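Local coordinates for endo-pectate lyase (Erwinia chrysanthemi, PDB 3B90), which probably cleaves polygalacturonate and methylated pectins by calcium-dependent elimination in an endo fashion, the chain modelled here being its catalytic pectate lyase domain, at residues 34-39 with 55-60; 91-96 with 123-128; 116-121 with 147-152; 173-178 with 188-193. One frame throughout, in Å; residues are numbered along the deposited sequence.

Contact 1. Residues 34-39 with 55-60; sequences PLIILK and DGIHCD. With ZN (zinc ion), chain E; ZN (zinc ion), chain D.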
loop_
_atom_site.group_PDB
_atom_site.type_symbol
_atom_site.label_atom_id
_atom_site.label_comp_id
_atom_site.label_asym_id
_atom_site.label_seq_id
_atom_site.Cartn_x
_atom_site.Cartn_y
_atom_site.Cartn_z
ATOM N N PRO A 34 -6.744 -9.614 8.919
ATOM C CA PRO A 34 -6.167 -9.816 7.592
ATOM C C PRO A 34 -6.666 -11.145 7.017
ATOM O O PRO A 34 -7.004 -12.062 7.773
ATOM C CB PRO A 34 -4.666 -9.838 7.878
ATOM C CG PRO A 34 -4.591 -10.380 9.290
ATOM C CD PRO A 34 -5.704 -9.631 9.963
ATOM N N LEU A 35 -6.772 -11.217 5.688
ATOM C CA LEU A 35 -7.213 -12.431 4.999
ATOM C C LEU A 35 -6.070 -13.429 4.936
ATOM O O LEU A 35 -6.272 -14.632 5.108
ATOM C CB LEU A 35 -7.661 -12.114 3.574
ATOM C CG LEU A 35 -9.116 -11.774 3.255
ATOM C CD1 LEU A 35 -9.990 -11.934 4.475
ATOM C CD2 LEU A 35 -9.192 -10.374 2.708
ATOM N N ILE A 36 -4.878 -12.923 4.639
ATOM C CA ILE A 36 -3.678 -13.745 4.530
ATOM C C ILE A 36 -2.540 -13.075 5.288
ATOM O O ILE A 36 -2.399 -11.847 5.279
ATOM C CB ILE A 36 -3.202 -13.922 3.035
ATOM C CG1 ILE A 36 -4.089 -14.905 2.268
ATOM C CG2 ILE A 36 -1.753 -14.424 2.974
ATOM C CD1 ILE A 36 -5.339 -14.298 1.709
ATOM N N ILE A 37 -1.732 -13.893 5.947
ATOM C CA ILE A 37 -0.581 -13.400 6.675
ATOM C C ILE A 37 0.607 -14.065 6.020
ATOM O O ILE A 37 0.609 -15.280 5.794
ATOM C CB ILE A 37 -0.625 -13.792 8.158
ATOM C CG1 ILE A 37 -1.937 -13.312 8.790
ATOM C CG2 ILE A 37 0.572 -13.187 8.886
ATOM C CD1 ILE A 37 -2.103 -13.717 10.249
ATOM N N LEU A 38 1.596 -13.260 5.661
ATOM C CA LEU A 38 2.785 -13.782 5.012
ATOM C C LEU A 38 4.009 -13.660 5.896
ATOM O O LEU A 38 4.174 -12.684 6.635
ATOM C CB LEU A 38 3.025 -13.080 3.674
ATOM C CG LEU A 38 1.949 -13.303 2.608
ATOM C CD1 LEU A 38 2.241 -12.462 1.392
ATOM C CD2 LEU A 38 1.885 -14.765 2.233
ATOM N N LYS A 39 4.852 -14.681 5.836
ATOM C CA LYS A 39 6.073 -14.707 6.621
ATOM C C LYS A 39 7.171 -15.308 5.764
ATOM O O LYS A 39 7.310 -16.525 5.688
ATOM C CB LYS A 39 5.880 -15.523 7.905
ATOM C CG LYS A 39 4.855 -14.937 8.859
ATOM C CD LYS A 39 4.996 -15.525 10.251
ATOM C CE LYS A 39 3.976 -14.930 11.206
ATOM N NZ LYS A 39 4.036 -15.564 12.549
ATOM N N ASP A 55 -8.922 -6.818 6.398
ATOM C CA ASP A 55 -7.696 -6.040 6.579
ATOM C C ASP A 55 -6.599 -6.423 5.582
ATOM O O ASP A 55 -5.410 -6.332 5.891
ATOM C CB ASP A 55 -7.162 -6.143 8.010
ATOM C CG ASP A 55 -6.128 -5.070 8.322
ATOM O OD1 ASP A 55 -5.203 -5.349 9.114
ATOM O OD2 ASP A 55 -6.241 -3.947 7.775
ATOM N N GLY A 56 -7.007 -6.869 4.395
ATOM C CA GLY A 56 -6.054 -7.225 3.359
ATOM C C GLY A 56 -5.069 -8.357 3.609
ATOM O O GLY A 56 -5.410 -9.389 4.179
ATOM N N ILE A 57 -3.836 -8.143 3.161
ATOM C CA ILE A 57 -2.750 -9.119 3.281
ATOM C C ILE A 57 -1.590 -8.504 4.067
ATOM O O ILE A 57 -1.153 -7.392 3.775
ATOM C CB ILE A 57 -2.267 -9.548 1.866
ATOM C CG1 ILE A 57 -3.399 -10.255 1.117
ATOM C CG2 ILE A 57 -1.034 -10.425 1.944
ATOM C CD1 ILE A 57 -3.015 -10.683 -0.294
ATOM N N HIS A 58 -1.109 -9.231 5.071
ATOM C CA HIS A 58 -0.021 -8.771 5.916
ATOM C C HIS A 58 1.315 -9.455 5.635
ATOM O O HIS A 58 1.367 -10.680 5.511
ATOM C CB HIS A 58 -0.351 -9.057 7.388
ATOM C CG HIS A 58 -1.347 -8.125 8.001
ATOM N ND1 HIS A 58 -1.677 -8.179 9.340
ATOM C CD2 HIS A 58 -2.073 -7.109 7.476
ATOM C CE1 HIS A 58 -2.562 -7.234 9.612
ATOM N NE2 HIS A 58 -2.819 -6.571 8.499
ATOM N N CYS A 59 2.390 -8.674 5.530
ATOM C CA CYS A 59 3.733 -9.250 5.380
ATOM C C CYS A 59 4.334 -9.010 6.760
ATOM O O CYS A 59 5.025 -8.019 6.982
ATOM C CB CYS A 59 4.584 -8.533 4.333
ATOM S SG CYS A 59 6.339 -9.049 4.404
ATOM N N ASP A 60 4.039 -9.909 7.692
ATOM C CA ASP A 60 4.502 -9.758 9.062
ATOM C C ASP A 60 5.933 -10.183 9.401
ATOM O O ASP A 60 6.380 -9.984 10.532
ATOM C CB ASP A 60 3.492 -10.394 10.025
ATOM C CG ASP A 60 2.182 -9.619 10.095
ATOM O OD1 ASP A 60 1.176 -10.187 10.543
ATOM O OD2 ASP A 60 2.153 -8.434 9.709
HETATM ZN ZN ZN E . -0.391 -9.175 10.726
HETATM ZN ZN ZN D . -4.765 -2.410 7.789
HETATM O O HOH W 1 -2.760 -2.608 8.112
HETATM O O HOH W 2 -4.945 -1.776 9.672
#
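Pro-34 sets its CB over the imidazole of His-58, the two side chains crossing at a slant: CB stands 3.6 Å from the ring centroid, a CH-pi contact over one face. CG of the same proline reaches ND1. ND1 binds a zinc ion at 2.1 Å, and NE2 donates to Asp-55 OD1 at 2.7 Å, meeting that oxygen from above the carboxylate plane. Two bonds and a covered face should restrict rotation of the ring, and the negative carboxylates and the metal probably polarise it. The zinc on ND1 is also held by Asp-60 OD1, at 1.9 Å, and that oxygen rests against CG2 of Ile-37. Asp-55 uses its other oxygen, OD2, for a second zinc, which Asp-77 and two waters help to bind. On this side Pro-34, Ile-37, His-58 and Asp-60 are partly exposed and their contacts sparser, held by metal bonds more than packing; Asp-55 is buried.

The opposite face is tightly filled. Ile-36 and Ile-57 run side by side, and Leu-38 CD1 crosses over to Ile-57 CG2 at 3.9 Å; Phe-9, Leu-46 and Ile-66 pack around them, and Cys-59 is tied to Cys-64 by a disulfide. Between the faces the backbones form a parallel ladder: Leu-35 N to Gly-56 O, His-58 N to Ile-36 O (2.9 Å, 170°), Leu-38 N to His-58 O, and a weak last bond from Asp-60 N to Leu-38 O. Neighbouring rungs stacked in register, with an aliphatic interior and a polar exterior, are characteristic of the right-handed parallel beta-helix of pectate lyases.

Contact 2. Residues 91-96 with 123-128; sequences GIAHNA and FTLTGE. With CA (calcium ion), chain C.
Two successive rungs of the right-handed parallel beta-helix meet here, next to the calcium site. The axes of the parallel strands 92-95 and 123-126 approach to 4.6 Å, joined by backbone bonds from Thr-124 N to Gly-91 O through Ala-93 N to Thr-124 O and onward to Glu-128 N on Asn-95 O. On the inner face Ala-93 CB touches the Phe-123 ring at CZ, 3.3 Å away, and Leu-125 CD2 at 3.6 Å; Phe-123 swings CG anti to its own N (chi1 172°), which brings the end of the ring to Ala-93 CB. On the outer face the imidazole edge of His-94 meets Thr-126 in its plane, ND1 and OG1 sharing a hydrogen bond of 3.0 Å, while Thr-126 CG2 touches Ile-92 CG2. Asn-95 OD1 binds the calcium ion at 2.2 Å, and water 4 links the metal to Ala-96 O; Asp-73 and the carbonyls of Ile-74 and Tyr-100 supply further ligands. Glu-128 OE1 lies against Ala-96 and takes a hydrogen bond from Lys-97 N. Strand 63-71 flanks the pair beyond 92-95, Trp-71 packing on Ala-93 and Phe-123; beyond 123-126 comes strand 153-156, and Leu-132 of strand 131-135 packs on Phe-123 and Leu-125.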
loop_
_atom_site.group_PDB
_atom_site.type_symbol
_atom_site.label_atom_id
_atom_site.label_comp_id
_atom_site.label_asym_id
_atom_site.label_seq_id
_atom_site.Cartn_x
_atom_site.Cartn_y
_atom_site.Cartn_z
ATOM N N GLY A 91 -1.056 -6.953 -10.526
ATOM C CA GLY A 91 -2.296 -7.022 -9.782
ATOM C C GLY A 91 -3.073 -5.738 -9.983
ATOM O O GLY A 91 -2.577 -4.795 -10.607
ATOM N N ILE A 92 -4.301 -5.715 -9.481
ATOM C CA ILE A 92 -5.179 -4.558 -9.602
ATOM C C ILE A 92 -5.822 -4.326 -8.253
ATOM O O ILE A 92 -6.250 -5.276 -7.605
ATOM C CB ILE A 92 -6.323 -4.810 -10.603
ATOM C CG1 ILE A 92 -5.777 -5.283 -11.949
ATOM C CG2 ILE A 92 -7.133 -3.544 -10.789
ATOM C CD1 ILE A 92 -6.834 -5.877 -12.856
ATOM N N ALA A 93 -5.881 -3.066 -7.828
ATOM C CA ALA A 93 -6.494 -2.734 -6.557
ATOM C C ALA A 93 -7.575 -1.686 -6.759
ATOM O O ALA A 93 -7.287 -0.526 -7.029
ATOM C CB ALA A 93 -5.444 -2.242 -5.578
ATOM N N HIS A 94 -8.827 -2.114 -6.647
ATOM C CA HIS A 94 -9.973 -1.226 -6.812
ATOM C C HIS A 94 -10.526 -0.734 -5.476
ATOM O O HIS A 94 -10.504 -1.447 -4.478
ATOM C CB HIS A 94 -11.086 -1.944 -7.585
ATOM C CG HIS A 94 -12.316 -1.115 -7.791
ATOM N ND1 HIS A 94 -12.546 -0.404 -8.948
ATOM C CD2 HIS A 94 -13.390 -0.896 -6.996
ATOM C CE1 HIS A 94 -13.709 0.218 -8.857
ATOM N NE2 HIS A 94 -14.242 -0.065 -7.682
ATOM N N ASN A 95 -11.057 0.482 -5.491
ATOM C CA ASN A 95 -11.662 1.097 -4.319
ATOM C C ASN A 95 -12.635 2.147 -4.868
ATOM O O ASN A 95 -12.499 2.585 -6.014
ATOM C CB ASN A 95 -10.587 1.747 -3.441
ATOM C CG ASN A 95 -11.001 1.846 -1.979
ATOM O OD1 ASN A 95 -12.113 1.468 -1.606
ATOM N ND2 ASN A 95 -10.096 2.344 -1.141
ATOM N N ALA A 96 -13.629 2.535 -4.076
ATOM C CA ALA A 96 -14.597 3.516 -4.559
ATOM C C ALA A 96 -15.303 4.345 -3.495
ATOM O O ALA A 96 -15.427 3.935 -2.343
ATOM C CB ALA A 96 -15.634 2.817 -5.429
ATOM N N PHE A 123 1.546 -2.503 -11.121
ATOM C CA PHE A 123 0.432 -2.662 -10.175
ATOM C C PHE A 123 -0.546 -1.544 -10.528
ATOM O O PHE A 123 -0.142 -0.398 -10.633
ATOM C CB PHE A 123 0.957 -2.498 -8.731
ATOM C CG PHE A 123 -0.121 -2.441 -7.675
ATOM C CD1 PHE A 123 -1.082 -3.445 -7.572
ATOM C CD2 PHE A 123 -0.175 -1.371 -6.783
ATOM C CE1 PHE A 123 -2.080 -3.384 -6.603
ATOM C CE2 PHE A 123 -1.169 -1.298 -5.807
ATOM C CZ PHE A 123 -2.125 -2.304 -5.713
ATOM N N THR A 124 -1.815 -1.885 -10.739
ATOM C CA THR A 124 -2.829 -0.899 -11.125
ATOM C C THR A 124 -3.894 -0.576 -10.073
ATOM O O THR A 124 -4.372 -1.461 -9.365
ATOM C CB THR A 124 -3.557 -1.355 -12.420
ATOM O OG1 THR A 124 -2.590 -1.590 -13.451
ATOM C CG2 THR A 124 -4.553 -0.307 -12.905
ATOM N N LEU A 125 -4.257 0.703 -9.988
ATOM C CA LEU A 125 -5.296 1.174 -9.076
ATOM C C LEU A 125 -6.486 1.669 -9.900
ATOM O O LEU A 125 -6.327 2.498 -10.794
ATOM C CB LEU A 125 -4.788 2.320 -8.184
ATOM C CG LEU A 125 -3.728 2.062 -7.108
ATOM C CD1 LEU A 125 -3.364 3.358 -6.418
ATOM C CD2 LEU A 125 -4.234 1.073 -6.088
ATOM N N THR A 126 -7.667 1.133 -9.612
ATOM C CA THR A 126 -8.891 1.522 -10.304
ATOM C C THR A 126 -9.889 2.081 -9.287
ATOM O O THR A 126 -9.815 1.771 -8.095
ATOM C CB THR A 126 -9.532 0.327 -11.038
ATOM O OG1 THR A 126 -9.829 -0.712 -10.101
ATOM C CG2 THR A 126 -8.590 -0.222 -12.110
ATOM N N GLY A 127 -10.820 2.904 -9.763
ATOM C CA GLY A 127 -11.804 3.504 -8.881
ATOM C C GLY A 127 -11.278 4.745 -8.174
ATOM O O GLY A 127 -10.411 5.449 -8.698
ATOM N N GLU A 128 -11.812 5.016 -6.985
ATOM C CA GLU A 128 -11.409 6.168 -6.189
ATOM C C GLU A 128 -10.496 5.733 -5.050
ATOM O O GLU A 128 -10.851 4.834 -4.292
ATOM C CB GLU A 128 -12.640 6.884 -5.618
ATOM C CG GLU A 128 -13.522 7.584 -6.651
ATOM C CD GLU A 128 -14.404 6.625 -7.428
ATOM O OE1 GLU A 128 -15.242 5.938 -6.807
ATOM O OE2 GLU A 128 -14.268 6.558 -8.665
HETATM CA CA CA C . -13.456 0.490 -0.126
HETATM O O HOH W 3 -11.983 1.532 1.663
HETATM O O HOH W 4 -14.656 2.351 -0.309
#

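Contact 3. Residues 116-121 with 147-152; sequences TTVVKG and FLTVTS. With SO4 (sulfate ion), chain F.
Thr-116 and Phe-147 meet near the start of the two strands, OG1 of the threonine 3.6 Å from CB of the phenylalanine. The ring of Phe-147 then leads away from the other strand and onto Val-172. Along the same face Thr-116 turns CG2 toward Thr-149, and Val-118 lies beside Thr-149, both pointing the same way, with CG2 of the valine 4.0 Å from CB of the threonine. On the other face Val-119 and Val-150 share a rotamer, CG1 opposite the backbone N in each (chi1 178° for both), and point the same way, with Val-119 CB 4.0 Å from Val-150 CG2. Leu-148 bends its CD1 back toward Thr-117 O. The hydroxyl of Thr-117 finds its partner in ND2 of Asn-81, in the preceding turn.

Parallel in-register strands stacked coil on coil are a hallmark of the parallel beta-helix, to which these strands contribute consecutive rungs. The backbones are nearly aligned. They are laced by four bonds, from Thr-117 N on Phe-147 O to Thr-151 N on Val-119 O.

Past the strand ends the polar groups gather. Thr-151 and Ser-152 both place their hydroxyls between backbone N and carbonyl carbon (chi1 51° and 68°), and both donate to O4 of a sulfate ion, probably from the crystallisation liquor, at 2.8 Å from Thr-151 OG1 and 2.7 Å from Ser-152 OG. Ser-152 OG also hydrogen-bonds Asn-122 N. Thr-151 OG1 touches CB of Lys-120, whose chain bends at its third and fourth torsions and leads away from Thr-151.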
loop_
_atom_site.group_PDB
_atom_site.type_symbol
_atom_site.label_atom_id
_atom_site.label_comp_id
_atom_site.label_asym_id
_atom_site.label_seq_id
_atom_site.Cartn_x
_atom_site.Cartn_y
_atom_site.Cartn_z
ATOM N N THR A 116 11.603 -2.017 3.280
ATOM C CA THR A 116 11.283 -1.494 1.960
ATOM C C THR A 116 10.056 -2.123 1.316
ATOM O O THR A 116 9.890 -3.355 1.313
ATOM C CB THR A 116 12.474 -1.731 0.988
ATOM O OG1 THR A 116 13.663 -1.125 1.516
ATOM C CG2 THR A 116 12.185 -1.137 -0.385
ATOM N N THR A 117 9.169 -1.273 0.816
ATOM C CA THR A 117 8.006 -1.752 0.083
ATOM C C THR A 117 8.362 -1.469 -1.382
ATOM O O THR A 117 8.882 -0.397 -1.707
ATOM C CB THR A 117 6.714 -1.023 0.475
ATOM O OG1 THR A 117 6.424 -1.298 1.845
ATOM C CG2 THR A 117 5.548 -1.522 -0.371
ATOM N N VAL A 118 8.141 -2.457 -2.243
ATOM C CA VAL A 118 8.463 -2.343 -3.658
ATOM C C VAL A 118 7.224 -2.534 -4.527
ATOM O O VAL A 118 6.473 -3.483 -4.341
ATOM C CB VAL A 118 9.526 -3.391 -4.072
ATOM C CG1 VAL A 118 9.718 -3.381 -5.569
ATOM C CG2 VAL A 118 10.865 -3.110 -3.373
ATOM N N VAL A 119 6.988 -1.588 -5.431
ATOM C CA VAL A 119 5.853 -1.676 -6.350
ATOM C C VAL A 119 6.400 -1.749 -7.776
ATOM O O VAL A 119 6.959 -0.786 -8.271
ATOM C CB VAL A 119 4.908 -0.468 -6.220
ATOM C CG1 VAL A 119 3.778 -0.581 -7.237
ATOM C CG2 VAL A 119 4.337 -0.395 -4.799
ATOM N N LYS A 120 6.243 -2.905 -8.415
ATOM C CA LYS A 120 6.724 -3.129 -9.775
ATOM C C LYS A 120 5.692 -3.963 -10.541
ATOM O O LYS A 120 4.613 -4.249 -10.032
ATOM C CB LYS A 120 8.070 -3.868 -9.731
ATOM C CG LYS A 120 7.984 -5.255 -9.089
ATOM C CD LYS A 120 9.287 -5.641 -8.392
ATOM C CE LYS A 120 10.354 -6.109 -9.359
ATOM N NZ LYS A 120 10.100 -7.504 -9.830
ATOM N N GLY A 121 6.019 -4.343 -11.771
ATOM C CA GLY A 121 5.090 -5.141 -12.550
ATOM C C GLY A 121 3.799 -4.433 -12.925
ATOM O O GLY A 121 2.785 -5.077 -13.140
ATOM N N PHE A 147 11.295 2.795 3.473
ATOM C CA PHE A 147 11.559 3.048 2.059
ATOM C C PHE A 147 10.496 2.506 1.117
ATOM O O PHE A 147 9.937 1.421 1.336
ATOM C CB PHE A 147 12.918 2.443 1.660
ATOM C CG PHE A 147 14.070 2.898 2.523
ATOM C CD1 PHE A 147 14.548 2.094 3.551
ATOM C CD2 PHE A 147 14.677 4.131 2.307
ATOM C CE1 PHE A 147 15.618 2.514 4.350
ATOM C CE2 PHE A 147 15.745 4.562 3.098
ATOM C CZ PHE A 147 16.213 3.756 4.116
ATOM N N LEU A 148 10.254 3.270 0.054
ATOM C CA LEU A 148 9.297 2.913 -0.983
ATOM C C LEU A 148 10.010 2.935 -2.329
ATOM O O LEU A 148 10.769 3.862 -2.634
ATOM C CB LEU A 148 8.128 3.904 -1.030
ATOM C CG LEU A 148 7.157 3.696 -2.209
ATOM C CD1 LEU A 148 6.436 2.358 -2.059
ATOM C CD2 LEU A 148 6.154 4.818 -2.281
ATOM N N THR A 149 9.789 1.890 -3.114
ATOM C CA THR A 149 10.375 1.793 -4.437
ATOM C C THR A 149 9.281 1.516 -5.443
ATOM O O THR A 149 8.629 0.478 -5.385
ATOM C CB THR A 149 11.426 0.657 -4.535
ATOM O OG1 THR A 149 12.627 1.058 -3.875
ATOM C CG2 THR A 149 11.758 0.349 -5.996
ATOM N N VAL A 150 9.052 2.466 -6.339
ATOM C CA VAL A 150 8.061 2.283 -7.386
ATOM C C VAL A 150 8.793 2.379 -8.717
ATOM O O VAL A 150 9.356 3.425 -9.046
ATOM C CB VAL A 150 6.946 3.368 -7.338
ATOM C CG1 VAL A 150 5.955 3.148 -8.488
ATOM C CG2 VAL A 150 6.212 3.324 -5.986
ATOM N N THR A 151 8.850 1.273 -9.456
ATOM C CA THR A 151 9.509 1.289 -10.759
ATOM C C THR A 151 8.490 1.295 -11.891
ATOM O O THR A 151 8.837 1.587 -13.030
ATOM C CB THR A 151 10.541 0.148 -10.924
ATOM O OG1 THR A 151 9.950 -1.111 -10.578
ATOM C CG2 THR A 151 11.747 0.404 -10.038
ATOM N N SER A 152 7.242 0.949 -11.570
ATOM C CA SER A 152 6.128 0.962 -12.536
ATOM C C SER A 152 4.776 0.736 -11.846
ATOM O O SER A 152 4.618 -0.198 -11.056
ATOM C CB SER A 152 6.324 -0.059 -13.668
ATOM O OG SER A 152 6.241 -1.406 -13.222
HETATM S S SO4 F . 9.816 -2.427 -14.033
HETATM O O1 SO4 F . 11.056 -1.553 -14.128
HETATM O O2 SO4 F . 9.195 -2.331 -15.409
HETATM O O3 SO4 F . 10.203 -3.762 -13.779
HETATM O O4 SO4 F . 8.921 -1.880 -13.083
#

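Contact 4. Residues 173-178 with 188-193; sequences ATISGL and PPVCEE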
loop_
_atom_site.group_PDB
_atom_site.type_symbol
_atom_site.label_atom_id
_atom_site.label_comp_id
_atom_site.label_asym_id
_atom_site.label_seq_id
_atom_site.Cartn_x
_atom_site.Cartn_y
_atom_site.Cartn_z
ATOM N N ALA A 173 11.333 7.796 -0.578
ATOM C CA ALA A 173 10.448 7.246 -1.588
ATOM C C ALA A 173 11.109 7.467 -2.947
ATOM O O ALA A 173 11.436 8.592 -3.311
ATOM C CB ALA A 173 9.085 7.940 -1.523
ATOM N N THR A 174 11.370 6.382 -3.666
ATOM C CA THR A 174 11.985 6.469 -4.985
ATOM C C THR A 174 10.912 6.078 -5.990
ATOM O O THR A 174 10.531 4.906 -6.086
ATOM C CB THR A 174 13.213 5.536 -5.083
ATOM O OG1 THR A 174 14.220 5.998 -4.170
ATOM C CG2 THR A 174 13.779 5.525 -6.504
ATOM N N ILE A 175 10.411 7.068 -6.724
ATOM C CA ILE A 175 9.331 6.837 -7.683
ATOM C C ILE A 175 9.670 7.143 -9.133
ATOM O O ILE A 175 10.259 8.176 -9.446
ATOM C CB ILE A 175 8.052 7.629 -7.268
ATOM C CG1 ILE A 175 7.548 7.120 -5.913
ATOM C CG2 ILE A 175 6.949 7.509 -8.340
ATOM C CD1 ILE A 175 6.688 8.125 -5.149
ATOM N N SER A 176 9.285 6.220 -10.006
ATOM C CA SER A 176 9.494 6.354 -11.439
ATOM C C SER A 176 8.562 5.375 -12.149
ATOM O O SER A 176 8.130 4.373 -11.553
ATOM C CB SER A 176 10.951 6.048 -11.803
ATOM O OG SER A 176 11.249 6.548 -13.091
ATOM N N GLY A 177 8.241 5.674 -13.410
ATOM C CA GLY A 177 7.370 4.806 -14.186
ATOM C C GLY A 177 5.916 4.819 -13.749
ATOM O O GLY A 177 5.177 3.850 -13.957
ATOM N N LEU A 178 5.492 5.939 -13.173
ATOM C CA LEU A 178 4.127 6.087 -12.691
ATOM C C LEU A 178 3.226 6.825 -13.683
ATOM O O LEU A 178 3.562 7.909 -14.152
ATOM C CB LEU A 178 4.136 6.807 -11.339
ATOM C CG LEU A 178 2.803 7.203 -10.713
ATOM C CD1 LEU A 178 2.021 5.966 -10.373
ATOM C CD2 LEU A 178 3.043 8.042 -9.465
ATOM N N PRO A 188 -2.916 14.504 -9.169
ATOM C CA PRO A 188 -2.805 14.648 -7.715
ATOM C C PRO A 188 -1.343 14.808 -7.283
ATOM O O PRO A 188 -0.431 14.760 -8.112
ATOM C CB PRO A 188 -3.354 13.315 -7.228
ATOM C CG PRO A 188 -2.729 12.351 -8.241
ATOM C CD PRO A 188 -2.922 13.076 -9.558
ATOM N N PRO A 189 -1.111 15.099 -5.992
ATOM C CA PRO A 189 0.271 15.239 -5.520
ATOM C C PRO A 189 0.919 13.850 -5.518
ATOM O O PRO A 189 0.230 12.839 -5.398
ATOM C CB PRO A 189 0.101 15.801 -4.101
ATOM C CG PRO A 189 -1.289 15.412 -3.719
ATOM C CD PRO A 189 -2.066 15.587 -4.983
ATOM N N VAL A 190 2.230 13.790 -5.709
ATOM C CA VAL A 190 2.904 12.501 -5.732
ATOM C C VAL A 190 3.534 12.187 -4.389
ATOM O O VAL A 190 2.909 11.566 -3.531
ATOM C CB VAL A 190 3.966 12.442 -6.853
ATOM C CG1 VAL A 190 4.590 11.040 -6.937
ATOM C CG2 VAL A 190 3.321 12.810 -8.181
ATOM N N CYS A 191 4.764 12.638 -4.195
ATOM C CA CYS A 191 5.473 12.389 -2.952
ATOM C C CYS A 191 5.325 13.579 -2.022
ATOM O O CYS A 191 5.676 14.699 -2.387
ATOM C CB CYS A 191 6.953 12.127 -3.247
ATOM S SG CYS A 191 7.922 11.582 -1.805
ATOM N N GLU A 192 4.760 13.338 -0.841
ATOM C CA GLU A 192 4.565 14.386 0.162
ATOM C C GLU A 192 5.374 14.077 1.412
ATOM O O GLU A 192 5.466 12.928 1.835
ATOM C CB GLU A 192 3.085 14.537 0.532
ATOM C CG GLU A 192 2.207 15.023 -0.612
ATOM C CD GLU A 192 0.781 15.313 -0.179
ATOM O OE1 GLU A 192 0.111 14.388 0.331
ATOM O OE2 GLU A 192 0.334 16.473 -0.343
ATOM N N GLU A 193 5.979 15.110 1.981
ATOM C CA GLU A 193 6.796 14.963 3.173
ATOM C C GLU A 193 6.072 15.321 4.458
ATOM O O GLU A 193 5.389 16.348 4.547
ATOM C CB GLU A 193 8.073 15.793 3.039
ATOM C CG GLU A 193 9.135 15.133 2.170
ATOM C CD GLU A 193 10.341 16.013 1.950
ATOM O OE1 GLU A 193 11.099 15.740 1.013
ATOM O OE2 GLU A 193 10.531 16.990 2.698
#
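Ile-175 and Val-190 pack across the interior of the parallel beta-helix near its C-terminal end, their side chains sliding past each other in opposite directions with CD1 of the isoleucine 4.0 Å from CG1 of the valine. The same valine methyl also receives Leu-178 CD2, at 4.2 Å, and so meets two aliphatic tips of the 173-178 segment. Val-190 extends CG1 opposite its backbone N (chi1 -176°), which sends that branch toward both. Ile-175 CD1 further reaches Cys-191 CB. All these contacts are apolar, and no hydrogen bond joins the two segments: their backbones face each other from different walls of the coil, the nearest CA pair, Ala-173 and Cys-191, being 7.3 Å apart.

In the next shell, Val-223 of strand 223-225 packs on both Leu-178 and Val-190, Val-218 touches Ile-175 and Cys-191, and Glu-209 OE2 holds the N of Val-190. Strand 191-195 is tied to strand 216-218 by the Cys-191 to Cys-216 disulfide, and SG of Cys-191 rests 3.8 Å from Ala-173 CB.

Contacts 1, 2 and 3 each join rungs of one beta-helix through parallel backbone ladders, whereas contact 4 packs two walls together across the interior. Contact 1 lies toward the N-terminal end, its centre about 25 Å from that of contact 4, on the opposite side of the chain's centre. Contacts 2 and 3 interleave along the sequence: strands 115-120 and 123-126 follow each other, and the contact centres lie about 16 Å apart. Contacts 3 and 4 touch directly, strands 146-150 and 172-180 being neighbours, with a probable hydrogen bond of 2.8 Å between Leu-148 O and Thr-174 N. The metal sites lie on contacts 1 and 2, while contacts 3 and 4 build the coils toward the C-terminal end.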